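Local coordinates for protein 1,3,6,8-tetrahydroxynaphthalene synthase (Streptomyces coelicolor, PDB 1U0M) that catalyses the iterative condensation of five malonyl-CoA units and cyclises the resulting pentaketide to 1,3,6,8-tetrahydroxynaphthalene, on the pathway to melanin, at residues Lys85-Ala90 with Asp198-Ala203; Ile109-Cys114 with Ser121-Leu126; Asn154-Phe159 with Ala168-Cys173; Ala339-Gly342 with Thr346-Met349. One frame throughout, in Å; residues are numbered along the deposited sequence.

Contact 1 of 4, residues Lys85-Ala90 with Asp198-Ala203; sequences KSRVPA and DGIAAA
Ile-200 reaches from strand 198-206 to the flank of helix 73-99 and meets Arg-87 and Val-88 with one methyl group. The tight part is small: Ile-200 CD1 lies 3.6 Å from Arg-87 CB, so it is the root of the arginine, not its charged end, that packs on the strand. The same CD1 stands 4.3 Å from the backbone Val-88 N, and more loosely 4.4 Å from Val-88 CG2. Ile-200 carries its CG1 branch anti to its own carbonyl carbon (chi1 -58°) and continues extended through CD1 (chi2 171°), which sends the methyl out to the helix. Val-88 is buried on the sheet-facing side of the helix, where it also touches Val-171 and Cys-173 of strand 167-175 and Leu-122 of helix 122-129.

The solvent side is quite different. From CG to NE, Arg-87 runs extended past the isoleucine, and its partly exposed guanidinium forms salt bridges with Glu-83 and Glu-21. Ser-86, one residue earlier, is exposed and bonds back to Arg-82 O. Neither polar end bonds to the strand, and no hydrogen bond joins 85-90 to 198-203, which together bury only 131 Å². The helix is kinked here: the nitrogens of Pro-89 and Ala-90 have no bond to the preceding turn.

On its edges the strand is paired with its neighbours 11-18 and 167-175, leaving Ile-200 to meet the helix from the sheet face. A helix laid on a central sheet through aliphatic side chains belongs to the layered alpha-beta-alpha-beta-alpha architecture of the thiolase fold.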
loop_
_atom_site.group_PDB
_atom_site.type_symbol
_atom_site.label_atom_id
_atom_site.label_comp_id
_atom_site.label_asym_id
_atom_site.label_seq_id
_atom_site.Cartn_x
_atom_site.Cartn_y
_atom_site.Cartn_z
ATOM N N LYS A 85 14.345 -11.352 -1.567
ATOM C CA LYS A 85 14.915 -11.770 -0.301
ATOM C C LYS A 85 16.421 -11.867 -0.388
ATOM O O LYS A 85 17.114 -11.471 0.541
ATOM C CB LYS A 85 14.302 -13.091 0.149
ATOM C CG LYS A 85 12.940 -12.880 0.772
ATOM C CD LYS A 85 12.322 -14.166 1.270
ATOM C CE LYS A 85 11.044 -13.882 2.038
ATOM N NZ LYS A 85 10.188 -15.086 2.102
ATOM N N SER A 86 16.931 -12.358 -1.513
ATOM C CA SER A 86 18.375 -12.472 -1.694
ATOM C C SER A 86 19.071 -11.184 -2.141
ATOM O O SER A 86 20.299 -11.129 -2.162
ATOM C CB SER A 86 18.707 -13.590 -2.687
ATOM O OG SER A 86 17.983 -13.447 -3.891
ATOM N N ARG A 87 18.314 -10.140 -2.477
ATOM C CA ARG A 87 18.948 -8.901 -2.928
ATOM C C ARG A 87 18.695 -7.654 -2.072
ATOM O O ARG A 87 19.597 -6.844 -1.865
ATOM C CB ARG A 87 18.533 -8.591 -4.372
ATOM C CG ARG A 87 18.913 -9.642 -5.402
ATOM C CD ARG A 87 18.423 -9.217 -6.775
ATOM N NE ARG A 87 18.577 -10.254 -7.788
ATOM C CZ ARG A 87 19.682 -10.453 -8.493
ATOM N NH1 ARG A 87 20.744 -9.680 -8.295
ATOM N NH2 ARG A 87 19.716 -11.413 -9.414
ATOM N N VAL A 88 17.476 -7.495 -1.573
ATOM C CA VAL A 88 17.141 -6.310 -0.795
ATOM C C VAL A 88 18.059 -6.014 0.401
ATOM O O VAL A 88 18.560 -4.899 0.536
ATOM C CB VAL A 88 15.660 -6.364 -0.337
ATOM C CG1 VAL A 88 15.316 -5.135 0.475
ATOM C CG2 VAL A 88 14.749 -6.436 -1.556
ATOM N N PRO A 89 18.295 -7.005 1.274
ATOM C CA PRO A 89 19.149 -6.861 2.463
ATOM C C PRO A 89 20.437 -6.037 2.290
ATOM O O PRO A 89 20.654 -5.041 2.994
ATOM C CB PRO A 89 19.433 -8.306 2.841
ATOM C CG PRO A 89 18.127 -8.961 2.536
ATOM C CD PRO A 89 17.780 -8.385 1.176
ATOM N N ALA A 90 21.287 -6.452 1.358
ATOM C CA ALA A 90 22.541 -5.748 1.112
ATOM C C ALA A 90 22.325 -4.263 0.888
ATOM O O ALA A 90 22.997 -3.428 1.497
ATOM C CB ALA A 90 23.240 -6.342 -0.085
ATOM N N ASP A 198 14.962 -3.684 -14.093
ATOM C CA ASP A 198 14.878 -4.087 -12.692
ATOM C C ASP A 198 15.927 -3.335 -11.849
ATOM O O ASP A 198 17.070 -3.160 -12.265
ATOM C CB ASP A 198 15.088 -5.594 -12.540
ATOM C CG ASP A 198 14.121 -6.424 -13.382
ATOM O OD1 ASP A 198 13.051 -5.931 -13.805
ATOM O OD2 ASP A 198 14.443 -7.594 -13.608
ATOM N N GLY A 199 15.524 -2.888 -10.665
ATOM C CA GLY A 199 16.433 -2.155 -9.792
ATOM C C GLY A 199 15.910 -2.078 -8.369
ATOM O O GLY A 199 14.704 -2.169 -8.136
ATOM N N ILE A 200 16.820 -1.910 -7.416
ATOM C CA ILE A 200 16.461 -1.822 -6.005
ATOM C C ILE A 200 17.122 -0.607 -5.341
ATOM O O ILE A 200 18.323 -0.397 -5.461
ATOM C CB ILE A 200 16.895 -3.091 -5.247
ATOM C CG1 ILE A 200 16.237 -4.318 -5.875
ATOM C CG2 ILE A 200 16.512 -2.972 -3.766
ATOM C CD1 ILE A 200 16.754 -5.629 -5.360
ATOM N N ALA A 201 16.327 0.186 -4.637
ATOM C CA ALA A 201 16.849 1.363 -3.957
ATOM C C ALA A 201 16.388 1.408 -2.510
ATOM O O ALA A 201 15.267 1.000 -2.190
ATOM C CB ALA A 201 16.405 2.621 -4.683
ATOM N N ALA A 202 17.266 1.914 -1.646
ATOM C CA ALA A 202 17.002 2.040 -0.213
ATOM C C ALA A 202 17.677 3.311 0.281
ATOM O O ALA A 202 18.875 3.509 0.073
ATOM C CB ALA A 202 17.556 0.830 0.535
ATOM N N ALA A 203 16.907 4.175 0.927
ATOM C CA ALA A 203 17.444 5.427 1.430
ATOM C C ALA A 203 16.863 5.745 2.789
ATOM O O ALA A 203 15.693 5.482 3.055
ATOM C CB ALA A 203 17.135 6.552 0.460
#

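Contact 2 of 4, residues Ile109-Cys114 with Ser121-Leu126; sequences IIYVSC and SLTAWL
Leu-122 and Thr-123, near the N-terminal end of helix 122-129, pack on Tyr-111 and Ile-109 of strand 108-112. The aromatic part is led by a CH-pi contact: Leu-122 CB sits over one face of the Tyr-111 ring, 4.0 Å from the centroid and displaced toward the rim, while Leu-122 CD1 runs on to Tyr-111 OH at 3.6 Å. Tyr-111, its CG opposite the backbone nitrogen (chi1 -169°), turns its ring toward Leu-122. Leu-126 CD1, one turn along, approaches ring atom Tyr-111 CD1 more loosely, at 4.3 Å.

Purely aliphatic contacts centre on Thr-123 CG2, which is 3.6 Å from Tyr-111 CB and 3.7 Å from Ile-109 CG2.

Polar groups turn to outside partners: Thr-123 OG1 bonds Gln-138 OE1, and Tyr-111 OH has a weak bond to Tyr-80 OH. Without the aromatic ring, as with a serine at Tyr-111, Leu-122 CB is likely to lose the face it packs on, and Tyr-80 its weak hydroxyl partner.

The axes of 109-112 and 122-126 approach to 9.5 Å, with 135° between their N-to-C directions, and strand 137-141 follows beside strand 108-112, parallel to it: this is the first half of a beta-alpha-beta crossover.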
loop_
_atom_site.group_PDB
_atom_site.type_symbol
_atom_site.label_atom_id
_atom_site.label_comp_id
_atom_site.label_asym_id
_atom_site.label_seq_id
_atom_site.Cartn_x
_atom_site.Cartn_y
_atom_site.Cartn_z
ATOM N N ILE A 109 9.339 1.584 8.279
ATOM C CA ILE A 109 9.836 1.103 6.997
ATOM C C ILE A 109 8.773 1.428 5.955
ATOM O O ILE A 109 7.577 1.270 6.199
ATOM C CB ILE A 109 10.067 -0.416 6.979
ATOM C CG1 ILE A 109 11.201 -0.788 7.933
ATOM C CG2 ILE A 109 10.399 -0.859 5.563
ATOM C CD1 ILE A 109 11.625 -2.244 7.855
ATOM N N ILE A 110 9.217 1.898 4.798
ATOM C CA ILE A 110 8.312 2.243 3.720
ATOM C C ILE A 110 8.756 1.446 2.506
ATOM O O ILE A 110 9.704 1.815 1.811
ATOM C CB ILE A 110 8.374 3.745 3.436
ATOM C CG1 ILE A 110 8.217 4.510 4.754
ATOM C CG2 ILE A 110 7.258 4.141 2.487
ATOM C CD1 ILE A 110 8.362 6.019 4.623
ATOM N N TYR A 111 8.061 0.338 2.263
ATOM C CA TYR A 111 8.391 -0.554 1.159
ATOM C C TYR A 111 7.496 -0.346 -0.056
ATOM O O TYR A 111 6.286 -0.575 0.015
ATOM C CB TYR A 111 8.278 -2.002 1.639
ATOM C CG TYR A 111 8.841 -3.038 0.677
ATOM C CD1 TYR A 111 10.171 -3.457 0.770
ATOM C CD2 TYR A 111 8.040 -3.604 -0.317
ATOM C CE1 TYR A 111 10.682 -4.418 -0.098
ATOM C CE2 TYR A 111 8.544 -4.560 -1.185
ATOM C CZ TYR A 111 9.862 -4.965 -1.070
ATOM O OH TYR A 111 10.347 -5.935 -1.915
ATOM N N VAL A 112 8.082 0.085 -1.174
ATOM C CA VAL A 112 7.294 0.289 -2.389
ATOM C C VAL A 112 7.690 -0.623 -3.549
ATOM O O VAL A 112 8.864 -0.776 -3.888
ATOM C CB VAL A 112 7.345 1.750 -2.860
ATOM C CG1 VAL A 112 6.806 2.642 -1.765
ATOM C CG2 VAL A 112 8.762 2.140 -3.229
ATOM N N SER A 113 6.681 -1.238 -4.144
ATOM C CA SER A 113 6.867 -2.144 -5.265
ATOM C C SER A 113 5.536 -2.411 -5.937
ATOM O O SER A 113 4.535 -2.646 -5.266
ATOM C CB SER A 113 7.450 -3.466 -4.786
ATOM O OG SER A 113 7.376 -4.428 -5.823
ATOM N N CYS A 114 5.519 -2.375 -7.261
ATOM C CA CYS A 114 4.286 -2.635 -8.001
ATOM C C CYS A 114 4.514 -3.756 -8.998
ATOM O O CYS A 114 3.649 -4.070 -9.813
ATOM C CB CYS A 114 3.837 -1.375 -8.741
ATOM S SG CYS A 114 4.962 -0.820 -10.021
ATOM N N SER A 121 3.847 -8.020 3.131
ATOM C CA SER A 121 4.866 -7.528 2.220
ATOM C C SER A 121 6.193 -7.953 2.834
ATOM O O SER A 121 6.213 -8.585 3.899
ATOM C CB SER A 121 4.800 -6.016 2.103
ATOM O OG SER A 121 5.121 -5.411 3.333
ATOM N N LEU A 122 7.292 -7.618 2.164
ATOM C CA LEU A 122 8.627 -7.984 2.632
ATOM C C LEU A 122 8.995 -7.375 3.989
ATOM O O LEU A 122 9.843 -7.911 4.691
ATOM C CB LEU A 122 9.691 -7.567 1.604
ATOM C CG LEU A 122 10.552 -8.641 0.924
ATOM C CD1 LEU A 122 11.899 -8.017 0.585
ATOM C CD2 LEU A 122 10.770 -9.847 1.822
ATOM N N THR A 123 8.371 -6.259 4.351
ATOM C CA THR A 123 8.670 -5.600 5.617
ATOM C C THR A 123 8.722 -6.547 6.815
ATOM O O THR A 123 9.644 -6.476 7.624
ATOM C CB THR A 123 7.645 -4.513 5.940
ATOM O OG1 THR A 123 6.334 -5.091 5.937
ATOM C CG2 THR A 123 7.737 -3.364 4.932
ATOM N N ALA A 124 7.729 -7.423 6.935
ATOM C CA ALA A 124 7.685 -8.374 8.037
ATOM C C ALA A 124 8.929 -9.256 8.062
ATOM O O ALA A 124 9.563 -9.417 9.106
ATOM C CB ALA A 124 6.452 -9.238 7.924
ATOM N N TRP A 125 9.265 -9.829 6.910
ATOM C CA TRP A 125 10.427 -10.708 6.785
ATOM C C TRP A 125 11.714 -9.918 7.012
ATOM O O TRP A 125 12.695 -10.455 7.510
ATOM C CB TRP A 125 10.442 -11.353 5.400
ATOM C CG TRP A 125 11.569 -12.319 5.158
ATOM C CD1 TRP A 125 11.608 -13.644 5.498
ATOM C CD2 TRP A 125 12.805 -12.041 4.486
ATOM N NE1 TRP A 125 12.791 -14.207 5.075
ATOM C CE2 TRP A 125 13.543 -13.242 4.453
ATOM C CE3 TRP A 125 13.360 -10.891 3.910
ATOM C CZ2 TRP A 125 14.806 -13.326 3.862
ATOM C CZ3 TRP A 125 14.616 -10.974 3.322
ATOM C CH2 TRP A 125 15.326 -12.182 3.305
ATOM N N LEU A 126 11.697 -8.639 6.657
ATOM C CA LEU A 126 12.857 -7.776 6.837
ATOM C C LEU A 126 13.105 -7.471 8.309
ATOM O O LEU A 126 14.243 -7.465 8.760
ATOM C CB LEU A 126 12.673 -6.465 6.070
ATOM C CG LEU A 126 12.924 -6.469 4.562
ATOM C CD1 LEU A 126 12.536 -5.107 3.970
ATOM C CD2 LEU A 126 14.391 -6.770 4.300
#

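Contact 3 of 4, residues Asn154-Phe159 with Ala168-Cys173; sequences NRAHDF and ALIVAC
Asp-158 OD2 is gripped from two subunits: Arg-155 NH1 of its own helix forms a salt bridge to it at 3.1 Å, and Arg-137 NH2 of the second subunit forms another. The other carboxylate oxygen, OD1, accepts a hydrogen bond from Asn-218 ND2. Rotation about CB-CG (chi2 -33°) and about the next bond turns the Arg-155 chain from an extended course, helping to fold its guanidinium back along the helix to the aspartate one turn ahead. Its NH2 also makes a long, weak ion pair with Glu-348. All this takes place on the side of helix 148-162 turned from strand 167-175.

The side facing the strand is wholly apolar. Ala-156 CB meets Ala-168 CB at 3.5 Å, methyl against methyl, and with so little bulk between them their CA atoms come within 5.4 Å. Ile-170, two residues along the strand, flanks the same methyl: its CD1 is 3.9 Å from Ala-156 CB and its CG1 4.1 Å. With CG1 beside its backbone N (chi1 -60°), the isoleucine directs this branch to the alanine. Val-205 of strand 198-206 and Ile-110 of strand 108-112 also touch Ala-156.

No hydrogen bond crosses between 154-159 and 168-173. The helix is held internally by bonds such as Phe-159 N to Arg-155 O at 2.8 Å. Its chemistry is therefore divided: small alanines let this helix, which leads on from the probable active-site Cys-146, lie close against the sheet, whereas its buried charges are matched at the dimer interface, where the shared aspartate probably helps to balance the two arginines.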
loop_
_atom_site.group_PDB
_atom_site.type_symbol
_atom_site.label_atom_id
_atom_site.label_comp_id
_atom_site.label_asym_id
_atom_site.label_seq_id
_atom_site.Cartn_x
_atom_site.Cartn_y
_atom_site.Cartn_z
ATOM N N ASN A 154 7.787 11.633 0.493
ATOM C CA ASN A 154 6.769 12.458 1.121
ATOM C C ASN A 154 6.190 11.829 2.376
ATOM O O ASN A 154 5.688 12.535 3.244
ATOM C CB ASN A 154 5.645 12.759 0.129
ATOM C CG ASN A 154 6.109 13.624 -1.009
ATOM O OD1 ASN A 154 7.256 14.066 -1.029
ATOM N ND2 ASN A 154 5.226 13.882 -1.964
ATOM N N ARG A 155 6.257 10.507 2.486
ATOM C CA ARG A 155 5.720 9.847 3.673
ATOM C C ARG A 155 6.742 9.837 4.789
ATOM O O ARG A 155 6.437 10.208 5.921
ATOM C CB ARG A 155 5.279 8.403 3.378
ATOM C CG ARG A 155 3.998 8.268 2.573
ATOM C CD ARG A 155 3.015 9.389 2.865
ATOM N NE ARG A 155 2.906 10.299 1.724
ATOM C CZ ARG A 155 2.476 11.553 1.804
ATOM N NH1 ARG A 155 2.115 12.061 2.975
ATOM N NH2 ARG A 155 2.411 12.302 0.712
ATOM N N ALA A 156 7.954 9.397 4.474
ATOM C CA ALA A 156 9.018 9.354 5.467
ATOM C C ALA A 156 9.154 10.752 6.062
ATOM O O ALA A 156 9.477 10.921 7.235
ATOM C CB ALA A 156 10.313 8.934 4.811
ATOM N N HIS A 157 8.888 11.744 5.223
ATOM C CA HIS A 157 8.950 13.148 5.587
ATOM C C HIS A 157 7.831 13.446 6.588
ATOM O O HIS A 157 8.089 13.752 7.756
ATOM C CB HIS A 157 8.781 13.976 4.308
ATOM C CG HIS A 157 8.880 15.454 4.508
ATOM N ND1 HIS A 157 8.145 16.128 5.459
ATOM C CD2 HIS A 157 9.565 16.401 3.824
ATOM C CE1 HIS A 157 8.367 17.425 5.348
ATOM N NE2 HIS A 157 9.224 17.618 4.361
ATOM N N ASP A 158 6.589 13.346 6.121
ATOM C CA ASP A 158 5.423 13.586 6.961
ATOM C C ASP A 158 5.583 12.896 8.307
ATOM O O ASP A 158 5.200 13.436 9.342
ATOM C CB ASP A 158 4.162 13.065 6.267
ATOM C CG ASP A 158 3.668 13.998 5.186
ATOM O OD1 ASP A 158 4.497 14.501 4.404
ATOM O OD2 ASP A 158 2.445 14.228 5.110
ATOM N N PHE A 159 6.151 11.698 8.284
ATOM C CA PHE A 159 6.352 10.932 9.502
ATOM C C PHE A 159 7.301 11.667 10.426
ATOM O O PHE A 159 6.983 11.913 11.584
ATOM C CB PHE A 159 6.937 9.564 9.168
ATOM C CG PHE A 159 6.983 8.616 10.334
ATOM C CD1 PHE A 159 5.828 7.989 10.784
ATOM C CD2 PHE A 159 8.187 8.329 10.963
ATOM C CE1 PHE A 159 5.874 7.088 11.838
ATOM C CE2 PHE A 159 8.238 7.428 12.019
ATOM C CZ PHE A 159 7.081 6.809 12.455
ATOM N N ALA A 168 13.246 7.169 9.151
ATOM C CA ALA A 168 12.487 6.275 8.285
ATOM C C ALA A 168 13.377 5.601 7.248
ATOM O O ALA A 168 14.368 6.169 6.798
ATOM C CB ALA A 168 11.372 7.047 7.594
ATOM N N LEU A 169 13.023 4.376 6.883
ATOM C CA LEU A 169 13.774 3.636 5.883
ATOM C C LEU A 169 12.925 3.432 4.639
ATOM O O LEU A 169 11.887 2.772 4.684
ATOM C CB LEU A 169 14.210 2.273 6.418
ATOM C CG LEU A 169 14.936 1.404 5.374
ATOM C CD1 LEU A 169 16.213 2.102 4.915
ATOM C CD2 LEU A 169 15.252 0.033 5.960
ATOM N N ILE A 170 13.373 4.003 3.528
ATOM C CA ILE A 170 12.658 3.867 2.272
ATOM C C ILE A 170 13.299 2.785 1.427
ATOM O O ILE A 170 14.492 2.849 1.133
ATOM C CB ILE A 170 12.695 5.162 1.473
ATOM C CG1 ILE A 170 12.047 6.286 2.280
ATOM C CG2 ILE A 170 11.975 4.969 0.152
ATOM C CD1 ILE A 170 12.065 7.605 1.579
ATOM N N VAL A 171 12.509 1.789 1.046
ATOM C CA VAL A 171 13.005 0.701 0.209
ATOM C C VAL A 171 12.154 0.576 -1.038
ATOM O O VAL A 171 10.939 0.455 -0.959
ATOM C CB VAL A 171 12.971 -0.655 0.925
ATOM C CG1 VAL A 171 13.458 -1.739 -0.019
ATOM C CG2 VAL A 171 13.833 -0.609 2.169
ATOM N N ALA A 172 12.808 0.624 -2.191
ATOM C CA ALA A 172 12.127 0.488 -3.467
ATOM C C ALA A 172 12.650 -0.789 -4.133
ATOM O O ALA A 172 13.847 -0.951 -4.332
ATOM C CB ALA A 172 12.412 1.704 -4.334
ATOM N N CYS A 173 11.750 -1.701 -4.467
ATOM C CA CYS A 173 12.146 -2.951 -5.104
ATOM C C CYS A 173 11.306 -3.133 -6.358
ATOM O O CYS A 173 10.100 -3.329 -6.273
ATOM C CB CYS A 173 11.922 -4.120 -4.142
ATOM S SG CYS A 173 12.596 -5.681 -4.711
#

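Contact 4 of 4, residues Ala339-Gly342 with Thr346-Met349; sequences AGFG and TAEM
A first torsion of -56° turns Phe-341 CG away from its own carbonyl carbon and swings the ring across to Ala-347 on the neighbouring strand. Ring atom Phe-341 CE2 then lies 3.3 Å from Ala-347 CB, a tight approach, and Ala-347 CA comes to the ring edge, in plane. Met-349 adopts the same first torsion and passes its CG at 4.1 Å from Ala-339 CB. These four side chains share one sheet face, covered by Met-251, Leu-254 and Leu-258 of helix 251-263. Shortening Phe-341 to an alanine is likely to open a gap beside Ala-347, under Met-251 and Leu-254.

Four backbone bonds tie the antiparallel strands. Gly-340 and Glu-348 form one hydrogen-bonded pair, with Glu-348 N to Gly-340 O at 2.8 Å and Gly-340 N to Glu-348 O at 2.9 Å. Gly-342 and Thr-346 form the other, with Gly-342 N to Thr-346 O at 3.0 Å and Thr-346 N to Gly-342 O at 2.9 Å.

On the opposite face the two glycines bring no side chain. There Thr-346 OG1 bonds Pro-343 O and Gln-138 OE1 of the second subunit; Glu-348 shares this face, its end leading away to its long, weak ion partner Arg-155. Gly-342 lies about 4 Å from the side chain of Cys-146 (nearest atoms), the probable active-site residue. This is a beta hairpin carrying the glycine-rich GFGPG loop of chalcone synthase relatives, beside the active site.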
loop_
_atom_site.group_PDB
_atom_site.type_symbol
_atom_site.label_atom_id
_atom_site.label_comp_id
_atom_site.label_asym_id
_atom_site.label_seq_id
_atom_site.Cartn_x
_atom_site.Cartn_y
_atom_site.Cartn_z
ATOM N N ALA A 339 10.576 14.911 -7.474
ATOM C CA ALA A 339 9.211 14.585 -7.864
ATOM C C ALA A 339 9.107 13.214 -8.519
ATOM O O ALA A 339 10.060 12.729 -9.136
ATOM C CB ALA A 339 8.668 15.653 -8.806
ATOM N N GLY A 340 7.937 12.599 -8.367
ATOM C CA GLY A 340 7.677 11.295 -8.948
ATOM C C GLY A 340 6.338 11.322 -9.651
ATOM O O GLY A 340 5.399 11.944 -9.165
ATOM N N PHE A 341 6.244 10.664 -10.799
ATOM C CA PHE A 341 4.992 10.638 -11.547
ATOM C C PHE A 341 4.602 9.210 -11.910
ATOM O O PHE A 341 5.456 8.409 -12.278
ATOM C CB PHE A 341 5.126 11.470 -12.827
ATOM C CG PHE A 341 5.541 12.891 -12.583
ATOM C CD1 PHE A 341 6.396 13.540 -13.471
ATOM C CD2 PHE A 341 5.101 13.579 -11.457
ATOM C CE1 PHE A 341 6.811 14.853 -13.236
ATOM C CE2 PHE A 341 5.513 14.890 -11.218
ATOM C CZ PHE A 341 6.368 15.523 -12.107
ATOM N N GLY A 342 3.310 8.904 -11.815
ATOM C CA GLY A 342 2.830 7.567 -12.141
ATOM C C GLY A 342 1.315 7.447 -12.103
ATOM O O GLY A 342 0.612 8.414 -12.387
ATOM N N THR A 346 -0.682 10.549 -10.841
ATOM C CA THR A 346 -0.225 11.177 -9.612
ATOM C C THR A 346 1.172 11.761 -9.712
ATOM O O THR A 346 2.008 11.291 -10.481
ATOM C CB THR A 346 -0.230 10.189 -8.446
ATOM O OG1 THR A 346 -1.557 9.680 -8.265
ATOM C CG2 THR A 346 0.221 10.874 -7.164
ATOM N N ALA A 347 1.408 12.794 -8.907
ATOM C CA ALA A 347 2.685 13.476 -8.864
ATOM C C ALA A 347 3.063 13.748 -7.415
ATOM O O ALA A 347 2.391 14.515 -6.725
ATOM C CB ALA A 347 2.596 14.787 -9.639
ATOM N N GLU A 348 4.117 13.095 -6.945
ATOM C CA GLU A 348 4.574 13.316 -5.588
ATOM C C GLU A 348 5.775 14.249 -5.682
ATOM O O GLU A 348 6.886 13.831 -6.003
ATOM C CB GLU A 348 4.958 11.995 -4.916
ATOM C CG GLU A 348 3.773 11.069 -4.628
ATOM C CD GLU A 348 2.804 11.634 -3.595
ATOM O OE1 GLU A 348 2.204 12.693 -3.857
ATOM O OE2 GLU A 348 2.641 11.021 -2.517
ATOM N N MET A 349 5.524 15.527 -5.417
ATOM C CA MET A 349 6.543 16.567 -5.479
ATOM C C MET A 349 7.121 16.844 -4.097
ATOM O O MET A 349 6.437 16.698 -3.091
ATOM C CB MET A 349 5.921 17.838 -6.061
ATOM C CG MET A 349 5.296 17.610 -7.418
ATOM S SD MET A 349 4.000 18.781 -7.867
ATOM C CE MET A 349 2.581 18.072 -6.999
#

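How the contacts relate
Contact 1 opens first, on helix 73-99, and closes at strand 198-206, more than a hundred residues later. Within that span lie contact 2, a short closure from strand 108-112 to the next helix, and then contact 3, from helix 148-162 to strand 167-175; these two follow in series and none cross. Strands 108-112, 167-175 and 198-206 are successive neighbours, so contacts 1 to 3 join through one end of a sheet that also holds the strands of contact 4. Trp-125 of contact 2 packs on Lys-85 and Pro-89 of contact 1. Contact 4 comes last, a hairpin in the C-terminal half; Asn-154 of contact 3 reaches its Met-349, bridging both halves.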